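Long-range contacts in SYE1 (Shewanella oneidensis, PDB 4AWT), which binds flavin mononucleotide and probably acts as an NAD(P)H-dependent oxidoreductase of the Old Yellow Enzyme type, reducing carbon-carbon double bonds: residues 117-126 with 144-152; 248-259 with 284-292. The protein carries 1 engineered substitution. All coordinates share one frame; numbering follows the deposited sequence. Where two conformers were deposited one is given.

Contact 1 (117-126 with 144-152)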
loop_
_atom_site.group_PDB
_atom_site.type_symbol
_atom_site.label_atom_id
_atom_site.label_comp_id
_atom_site.label_asym_id
_atom_site.label_seq_id
_atom_site.Cartn_x
_atom_site.Cartn_y
_atom_site.Cartn_z
ATOM N N GLN A 117 13.356 17.957 7.286
ATOM C CA GLN A 117 12.732 18.321 6.056
ATOM C C GLN A 117 12.428 17.053 5.274
ATOM O O GLN A 117 13.232 16.132 5.192
ATOM C CB GLN A 117 13.690 19.199 5.266
ATOM C CG GLN A 117 13.081 19.707 3.978
ATOM C CD GLN A 117 13.940 20.732 3.274
ATOM O OE1 GLN A 117 15.130 20.906 3.570
ATOM N NE2 GLN A 117 13.348 21.388 2.310
ATOM N N PRO A 118 11.241 16.989 4.638
ATOM C CA PRO A 118 10.939 15.818 3.807
ATOM C C PRO A 118 11.888 15.689 2.629
ATOM O O PRO A 118 12.455 16.695 2.182
ATOM C CB PRO A 118 9.506 16.124 3.335
ATOM C CG PRO A 118 8.953 17.047 4.336
ATOM C CD PRO A 118 10.115 17.919 4.693
ATOM N N ILE A 119 12.001 14.486 2.081
ATOM C CA ILE A 119 12.799 14.232 0.903
ATOM C C ILE A 119 11.913 13.837 -0.261
ATOM O O ILE A 119 10.828 13.264 -0.093
ATOM C CB ILE A 119 13.875 13.175 1.136
ATOM C CG1 ILE A 119 13.348 11.777 1.486
ATOM C CG2 ILE A 119 14.844 13.674 2.234
ATOM C CD1 ILE A 119 14.355 10.676 1.545
ATOM N N SER A 120 12.434 14.082 -1.472
ATOM C CA SER A 120 11.721 13.704 -2.692
ATOM C C SER A 120 12.715 13.537 -3.816
ATOM O O SER A 120 13.928 13.697 -3.654
ATOM C CB SER A 120 10.661 14.729 -3.016
ATOM O OG SER A 120 9.782 14.309 -4.066
ATOM N N SER A 121 12.185 13.248 -5.011
ATOM C CA SER A 121 13.026 13.290 -6.211
ATOM C C SER A 121 13.569 14.708 -6.412
ATOM O O SER A 121 14.715 14.880 -6.814
ATOM C CB SER A 121 12.218 12.830 -7.392
ATOM O OG SER A 121 11.037 13.654 -7.476
ATOM N N SER A 122 12.729 15.696 -6.188
ATOM C CA SER A 122 12.916 17.076 -6.499
ATOM C C SER A 122 12.568 17.958 -5.353
ATOM O O SER A 122 12.133 17.491 -4.296
ATOM C CB SER A 122 11.999 17.405 -7.703
ATOM O OG SER A 122 12.522 16.553 -8.754
ATOM N N THR A 123 12.642 19.262 -5.517
ATOM C CA THR A 123 12.206 20.215 -4.497
ATOM C C THR A 123 10.782 20.686 -4.699
ATOM O O THR A 123 10.374 21.756 -4.282
ATOM C CB THR A 123 13.148 21.441 -4.396
ATOM O OG1 THR A 123 13.134 22.107 -5.641
ATOM C CG2 THR A 123 14.529 20.954 -4.024
ATOM N N LEU A 124 9.922 19.924 -5.331
ATOM C CA LEU A 124 8.555 20.304 -5.653
ATOM C C LEU A 124 7.678 19.889 -4.492
ATOM O O LEU A 124 7.615 18.723 -4.126
ATOM C CB LEU A 124 8.098 19.597 -6.931
ATOM C CG LEU A 124 8.803 20.000 -8.234
ATOM C CD1 LEU A 124 8.433 19.013 -9.323
ATOM C CD2 LEU A 124 8.443 21.418 -8.595
ATOM N N LYS A 125 6.960 20.830 -3.923
ATOM C CA LYS A 125 5.898 20.543 -2.959
ATOM C C LYS A 125 4.726 19.874 -3.639
ATOM O O LYS A 125 4.329 20.209 -4.756
ATOM C CB LYS A 125 5.457 21.876 -2.377
ATOM C CG LYS A 125 4.406 21.752 -1.308
ATOM C CD LYS A 125 3.911 23.110 -0.870
ATOM C CE LYS A 125 2.783 22.995 0.122
ATOM N NZ LYS A 125 2.472 24.338 0.693
ATOM N N ALA A 126 4.135 18.882 -2.934
ATOM C CA ALA A 126 2.864 18.322 -3.428
ATOM C C ALA A 126 1.777 19.374 -3.271
ATOM O O ALA A 126 1.534 19.849 -2.149
ATOM C CB ALA A 126 2.502 17.092 -2.661
ATOM N N ASP A 144 -0.876 21.239 6.072
ATOM C CA ASP A 144 -0.283 21.264 4.759
ATOM C C ASP A 144 1.050 20.539 4.764
ATOM O O ASP A 144 1.821 20.610 5.749
ATOM C CB ASP A 144 -0.024 22.705 4.340
ATOM C CG ASP A 144 -1.292 23.443 4.004
ATOM O OD1 ASP A 144 -2.359 22.844 3.924
ATOM O OD2 ASP A 144 -1.185 24.664 3.759
ATOM N N VAL A 145 1.387 19.842 3.701
ATOM C CA VAL A 145 2.687 19.251 3.565
ATOM C C VAL A 145 3.744 20.332 3.427
ATOM O O VAL A 145 3.450 21.470 3.065
ATOM C CB VAL A 145 2.721 18.295 2.357
ATOM C CG1 VAL A 145 1.845 17.090 2.623
ATOM C CG2 VAL A 145 2.328 18.983 1.053
ATOM N N ALA A 146 4.989 19.932 3.662
ATOM C CA ALA A 146 6.152 20.777 3.564
ATOM C C ALA A 146 6.865 20.663 2.237
ATOM O O ALA A 146 6.712 19.708 1.498
ATOM C CB ALA A 146 7.101 20.516 4.702
ATOM N N VAL A 147 7.712 21.647 1.905
ATOM C CA VAL A 147 8.523 21.606 0.728
ATOM C C VAL A 147 9.694 20.664 0.911
ATOM O O VAL A 147 10.431 20.842 1.884
ATOM C CB VAL A 147 9.053 23.029 0.355
ATOM C CG1 VAL A 147 9.978 22.948 -0.824
ATOM C CG2 VAL A 147 7.930 24.012 0.045
ATOM N N PRO A 148 9.898 19.691 0.041
ATOM C CA PRO A 148 10.959 18.731 0.270
ATOM C C PRO A 148 12.318 19.226 -0.242
ATOM O O PRO A 148 12.385 20.169 -1.033
ATOM C CB PRO A 148 10.513 17.533 -0.559
ATOM C CG PRO A 148 9.844 18.172 -1.749
ATOM C CD PRO A 148 9.101 19.359 -1.147
ATOM N N ARG A 149 13.344 18.522 0.178
ATOM C CA ARG A 149 14.666 18.623 -0.438
ATOM C C ARG A 149 14.866 17.461 -1.396
ATOM O O ARG A 149 14.287 16.374 -1.203
ATOM C CB ARG A 149 15.780 18.695 0.613
ATOM C CG ARG A 149 15.904 17.451 1.458
ATOM C CD ARG A 149 17.034 17.600 2.470
ATOM N NE ARG A 149 17.271 16.390 3.229
ATOM C CZ ARG A 149 17.912 15.330 2.759
ATOM N NH1 ARG A 149 18.474 15.328 1.588
ATOM N NH2 ARG A 149 17.974 14.266 3.527
ATOM N N ALA A 150 15.658 17.663 -2.453
ATOM C CA ALA A 150 15.928 16.635 -3.416
ATOM C C ALA A 150 16.910 15.606 -2.886
ATOM O O ALA A 150 17.943 15.965 -2.355
ATOM C CB ALA A 150 16.443 17.251 -4.700
ATOM N N MET A 151 16.647 14.347 -3.072
ATOM C CA MET A 151 17.541 13.305 -2.615
ATOM C C MET A 151 18.868 13.386 -3.339
ATOM O O MET A 151 18.937 13.523 -4.546
ATOM C CB MET A 151 16.910 11.914 -2.862
ATOM C CG MET A 151 15.790 11.659 -1.908
ATOM S SD MET A 151 14.867 10.147 -2.255
ATOM C CE MET A 151 16.006 8.931 -1.709
ATOM N N THR A 152 19.948 13.148 -2.577
ATOM C CA THR A 152 21.253 12.911 -3.176
ATOM C C THR A 152 21.435 11.444 -3.497
ATOM O O THR A 152 20.639 10.592 -3.108
ATOM C CB THR A 152 22.343 13.338 -2.191
ATOM O OG1 THR A 152 22.267 12.480 -1.096
ATOM C CG2 THR A 152 22.175 14.762 -1.765
HETATM O O HOH W 1 15.877 16.035 5.659
HETATM O O HOH W 2 13.729 22.617 -0.863
HETATM O O HOH W 3 5.318 18.202 -0.347
#
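R149 lies alongside I119 and slants across Q117, where two short strands, 119-120 and 149-150, run parallel. This small sheet lies outside the eight-stranded barrel, between barrel strands 96-102 and 177-181. R149 CB packs against Q117 OE1 at 3.7 Å. CG passes P118 O and the CG2 methyl of I119, and CD lies near Q117 OE1. NE binds a water that also donates to Q117 O, and this water sits at the guanidinium edge. CZ sits over I119 CG2, with NH2 3.4 Å from that methyl. NH1 reaches past the two segments to a salt bridge with D155. Extended from CG to NE, the chain runs alongside I119 and carries the guanidinium over its CG2 methyl.

The backbones are pinned by R149 N to P118 O at 2.9 Å, S120 N to R149 O at 3.0 Å and M151 N to S120 O at 2.9 Å. Q117 CG is anti to the backbone N (chi1 -176°), and the extended chain brings NE2 to V147 O at 3.0 Å. This bond is nearly straight at 175°, but the donor stands above the carbonyl plane.

The ring of P148 fills the bend of 120-124. Its CB meets S120 CB, and its CG lies 3.3 Å from L124 O. On the face that carries I119 and R149, opposite S120, I119 CD1 touches M151 CG at 3.9 Å. Both side chains continue onto V159 of helix 153-172. Backbone bonds thus fix the register, while apolar side chains and the arginine tie the sheet to the helix that follows.

Contact 2 (248-259 with 284-292)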
loop_
_atom_site.group_PDB
_atom_site.type_symbol
_atom_site.label_atom_id
_atom_site.label_comp_id
_atom_site.label_asym_id
_atom_site.label_seq_id
_atom_site.Cartn_x
_atom_site.Cartn_y
_atom_site.Cartn_z
ATOM N N PRO A 248 0.970 8.484 -19.031
ATOM C CA PRO A 248 0.916 7.364 -18.067
ATOM C C PRO A 248 0.712 6.034 -18.717
ATOM O O PRO A 248 1.169 5.030 -18.146
ATOM C CB PRO A 248 -0.236 7.785 -17.122
ATOM C CG PRO A 248 -1.022 8.765 -17.923
ATOM C CD PRO A 248 -0.058 9.462 -18.791
ATOM N N ILE A 249 0.065 5.931 -19.874
ATOM C CA ILE A 249 -0.021 4.609 -20.495
ATOM C C ILE A 249 1.341 4.078 -20.825
ATOM O O ILE A 249 1.623 2.887 -20.590
ATOM C CB ILE A 249 -0.972 4.626 -21.711
ATOM C CG1 ILE A 249 -2.338 5.144 -21.248
ATOM C CG2 ILE A 249 -1.100 3.261 -22.350
ATOM C CD1 ILE A 249 -3.467 4.892 -22.204
ATOM N N LEU A 250 2.226 4.924 -21.386
ATOM C CA LEU A 250 3.572 4.473 -21.701
ATOM C C LEU A 250 4.324 4.169 -20.401
ATOM O O LEU A 250 4.941 3.133 -20.257
ATOM C CB LEU A 250 4.290 5.526 -22.543
ATOM C CG LEU A 250 5.727 5.199 -22.866
ATOM C CD1 LEU A 250 5.931 3.917 -23.641
ATOM C CD2 LEU A 250 6.324 6.377 -23.619
ATOM N N THR A 251 4.296 5.134 -19.479
ATOM C CA THR A 251 5.110 4.997 -18.261
ATOM C C THR A 251 4.744 3.719 -17.511
ATOM O O THR A 251 5.603 2.983 -17.067
ATOM C CB THR A 251 4.911 6.189 -17.359
ATOM O OG1 THR A 251 5.390 7.346 -18.040
ATOM C CG2 THR A 251 5.612 6.046 -16.011
ATOM N N TYR A 252 3.437 3.495 -17.344
ATOM C CA TYR A 252 2.969 2.409 -16.484
ATOM C C TYR A 252 2.931 1.081 -17.188
ATOM O O TYR A 252 3.122 0.047 -16.531
ATOM C CB TYR A 252 1.665 2.787 -15.766
ATOM C CG TYR A 252 1.963 3.761 -14.665
ATOM C CD1 TYR A 252 2.028 5.125 -14.844
ATOM C CD2 TYR A 252 2.271 3.279 -13.385
ATOM C CE1 TYR A 252 2.359 5.975 -13.816
ATOM C CE2 TYR A 252 2.597 4.116 -12.362
ATOM C CZ TYR A 252 2.645 5.483 -12.570
ATOM O OH TYR A 252 2.972 6.275 -11.489
ATOM N N THR A 253 2.752 1.035 -18.516
ATOM C CA THR A 253 2.975 -0.210 -19.250
ATOM C C THR A 253 4.439 -0.607 -19.117
ATOM O O THR A 253 4.786 -1.758 -18.918
ATOM C CB THR A 253 2.499 -0.090 -20.704
ATOM O OG1 THR A 253 1.051 0.210 -20.708
ATOM C CG2 THR A 253 2.679 -1.332 -21.475
ATOM N N ALA A 254 5.338 0.389 -19.274
ATOM C CA ALA A 254 6.775 0.131 -19.111
ATOM C C ALA A 254 7.081 -0.327 -17.700
ATOM O O ALA A 254 7.861 -1.284 -17.524
ATOM C CB ALA A 254 7.583 1.365 -19.466
ATOM N N ALA A 255 6.477 0.311 -16.714
ATOM C CA ALA A 255 6.720 -0.100 -15.315
ATOM C C ALA A 255 6.260 -1.520 -15.107
ATOM O O ALA A 255 6.941 -2.324 -14.453
ATOM C CB ALA A 255 6.037 0.816 -14.351
ATOM N N ALA A 256 5.096 -1.876 -15.643
ATOM C CA ALA A 256 4.591 -3.226 -15.507
ATOM C C ALA A 256 5.538 -4.233 -16.124
ATOM O O ALA A 256 5.807 -5.307 -15.568
ATOM C CB ALA A 256 3.205 -3.323 -16.116
ATOM N N ALA A 257 6.082 -3.922 -17.332
ATOM C CA ALA A 257 7.014 -4.819 -17.963
ATOM C C ALA A 257 8.337 -4.925 -17.190
ATOM O O ALA A 257 8.923 -6.015 -17.107
ATOM C CB ALA A 257 7.307 -4.338 -19.389
ATOM N N LEU A 258 8.787 -3.829 -16.601
ATOM C CA LEU A 258 9.972 -3.847 -15.752
ATOM C C LEU A 258 9.767 -4.779 -14.584
ATOM O O LEU A 258 10.633 -5.601 -14.202
ATOM C CB LEU A 258 10.226 -2.406 -15.325
ATOM C CG LEU A 258 11.406 -2.044 -14.443
ATOM C CD1 LEU A 258 11.818 -0.596 -14.622
ATOM C CD2 LEU A 258 11.058 -2.214 -12.967
ATOM N N LEU A 259 8.608 -4.643 -13.935
ATOM C CA LEU A 259 8.317 -5.471 -12.783
ATOM C C LEU A 259 8.150 -6.939 -13.151
ATOM O O LEU A 259 8.513 -7.835 -12.410
ATOM C CB LEU A 259 7.103 -4.894 -12.070
ATOM C CG LEU A 259 7.336 -3.487 -11.470
ATOM C CD1 LEU A 259 6.010 -2.953 -10.930
ATOM C CD2 LEU A 259 8.396 -3.518 -10.385
ATOM N N PHE A 284 -6.326 -0.217 -21.698
ATOM C CA PHE A 284 -5.122 -0.013 -20.870
ATOM C C PHE A 284 -4.977 -1.157 -19.867
ATOM O O PHE A 284 -3.892 -1.723 -19.703
ATOM C CB PHE A 284 -5.191 1.316 -20.183
ATOM C CG PHE A 284 -4.059 1.623 -19.230
ATOM C CD1 PHE A 284 -2.742 1.289 -19.452
ATOM C CD2 PHE A 284 -4.335 2.275 -18.072
ATOM C CE1 PHE A 284 -1.758 1.609 -18.551
ATOM C CE2 PHE A 284 -3.361 2.620 -17.157
ATOM C CZ PHE A 284 -2.026 2.260 -17.412
ATOM N N LYS A 285 -6.077 -1.545 -19.204
ATOM C CA LYS A 285 -6.022 -2.696 -18.329
ATOM C C LYS A 285 -5.553 -3.923 -19.077
ATOM O O LYS A 285 -4.759 -4.720 -18.555
ATOM C CB LYS A 285 -7.394 -2.939 -17.682
ATOM C CG LYS A 285 -7.822 -1.851 -16.758
ATOM C CD LYS A 285 -9.169 -2.177 -16.071
ATOM C CE LYS A 285 -9.533 -1.149 -15.062
ATOM N NZ LYS A 285 -10.763 -1.504 -14.356
ATOM N N ARG A 286 -6.007 -4.139 -20.303
ATOM C CA ARG A 286 -5.581 -5.305 -21.041
ATOM C C ARG A 286 -4.097 -5.211 -21.395
ATOM O O ARG A 286 -3.399 -6.234 -21.374
ATOM C CB ARG A 286 -6.439 -5.571 -22.261
ATOM C CG ARG A 286 -7.871 -5.941 -21.893
ATOM C CD ARG A 286 -8.593 -6.535 -23.063
ATOM N NE ARG A 286 -9.981 -6.755 -22.807
ATOM C CZ ARG A 286 -10.520 -7.743 -22.158
ATOM N NH1 ARG A 286 -9.773 -8.735 -21.671
ATOM N NH2 ARG A 286 -11.837 -7.786 -21.977
ATOM N N ALA A 287 -3.601 -4.035 -21.694
ATOM C CA ALA A 287 -2.167 -3.859 -21.931
ATOM C C ALA A 287 -1.367 -4.208 -20.681
ATOM O O ALA A 287 -0.341 -4.892 -20.761
ATOM C CB ALA A 287 -1.859 -2.460 -22.429
ATOM N N LEU A 288 -1.814 -3.762 -19.518
ATOM C CA LEU A 288 -1.124 -4.114 -18.266
ATOM C C LEU A 288 -1.107 -5.603 -18.061
ATOM O O LEU A 288 -0.116 -6.166 -17.585
ATOM C CB LEU A 288 -1.757 -3.432 -17.059
ATOM C CG LEU A 288 -1.621 -1.916 -17.021
ATOM C CD1 LEU A 288 -2.389 -1.331 -15.821
ATOM C CD2 LEU A 288 -0.195 -1.446 -16.939
ATOM N N ARG A 289 -2.207 -6.279 -18.414
ATOM C CA ARG A 289 -2.339 -7.729 -18.297
ATOM C C ARG A 289 -1.335 -8.464 -19.180
ATOM O O ARG A 289 -0.910 -9.540 -18.838
ATOM C CB ARG A 289 -3.792 -8.110 -18.573
ATOM C CG ARG A 289 -4.161 -9.571 -18.681
ATOM C CD ARG A 289 -4.191 -10.303 -17.329
ATOM N NE ARG A 289 -2.806 -10.422 -16.804
ATOM C CZ ARG A 289 -2.550 -10.961 -15.625
ATOM N NH1 ARG A 289 -3.523 -11.439 -14.920
ATOM N NH2 ARG A 289 -1.243 -11.044 -15.223
ATOM N N GLU A 290 -1.002 -7.887 -20.343
ATOM C CA GLU A 290 0.047 -8.499 -21.186
ATOM C C GLU A 290 1.447 -8.137 -20.685
ATOM O O GLU A 290 2.359 -8.961 -20.778
ATOM C CB GLU A 290 -0.109 -8.128 -22.640
ATOM C CG GLU A 290 -1.402 -8.678 -23.237
ATOM C CD GLU A 290 -1.588 -10.125 -22.997
ATOM O OE1 GLU A 290 -0.655 -10.921 -23.263
ATOM O OE2 GLU A 290 -2.681 -10.511 -22.520
ATOM N N ALA A 291 1.641 -6.918 -20.204
ATOM C CA ALA A 291 2.946 -6.482 -19.785
ATOM C C ALA A 291 3.419 -7.198 -18.530
ATOM O O ALA A 291 4.617 -7.417 -18.334
ATOM C CB ALA A 291 2.955 -4.982 -19.559
ATOM N N TYR A 292 2.482 -7.515 -17.638
ATOM C CA TYR A 292 2.812 -8.146 -16.348
ATOM C C TYR A 292 2.000 -9.431 -16.245
ATOM O O TYR A 292 0.766 -9.403 -16.314
ATOM C CB TYR A 292 2.503 -7.183 -15.184
ATOM C CG TYR A 292 2.693 -7.938 -13.892
ATOM C CD1 TYR A 292 3.982 -8.223 -13.414
ATOM C CD2 TYR A 292 1.603 -8.441 -13.199
ATOM C CE1 TYR A 292 4.154 -8.971 -12.278
ATOM C CE2 TYR A 292 1.804 -9.194 -12.059
ATOM C CZ TYR A 292 3.064 -9.448 -11.594
ATOM O OH TYR A 292 3.165 -10.228 -10.480
#
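F284 pushes its ring toward helix 248-261 between I249 and L288. I249 CG1 lies over one face, offset toward the rim, and L288 CD1 lies over the opposite face. The I249 and F284 side chains pass each other, pointing opposite ways, with I249 CG2 3.9 Å from F284 CD1. The ring edge meets T253 OG1 in plane, 3.8 Å from F284 CE1, and Y252 CB approaches F284 CZ. With CG anti to the backbone N (chi1 176°), the phenyl group leans across to the other helix. An alanine here is likely to leave I249 and L288 without the ring that separates them and to open a gap beside T253.

T253 is a knob in a hole formed by F284, A287, L288 and A291. Its OG1 bonds to I249 O of its own helix at 2.7 Å, and the same oxygen accepts from T253 N. The hydroxyl thus has its hydrogen-bond partner within its own helix and meets the phenyl edge only by contact.

Farther along, small residues let the backbones close in. A256 CB meets A291 CB at 3.8 Å, and L288 CD2 lies 4.0 Å from A256 CB. A257 CA makes a CH...O contact of 3.6 Å with A291 O. Y292 sets its ring edge near A256 O, while its hydroxyl bonds to I264 O.

The helix segments run nearly parallel, 24° apart with a closest axis approach of 8.6 Å, as expected for successive outer helices of a TIM barrel. Their interface is held by shape and apolar contact, the T253 hydroxyl being paired inside its own helix.

Contact 1 and contact 2 are separate features of one TIM-barrel chain. Their centres lie 28 Å apart, and their nearest atoms are about 12 Å apart. They follow in series along the chain. Contact 1 belongs to the excursion between barrel strands 96-102 and 177-181, whereas contact 2 joins two helices that flank strand 266-270. Neither supplies the flavin site directly. In contact 2 the side chain of Y252 is about 13 Å from the bound FMN, and that of L259 is about 9 Å from the side chain of R233, an FMN-binding residue. The bound ethyl hydrogen carbonate touches neither contact: it is about 9 Å from the S122 side chain and about 10 Å from that of P248.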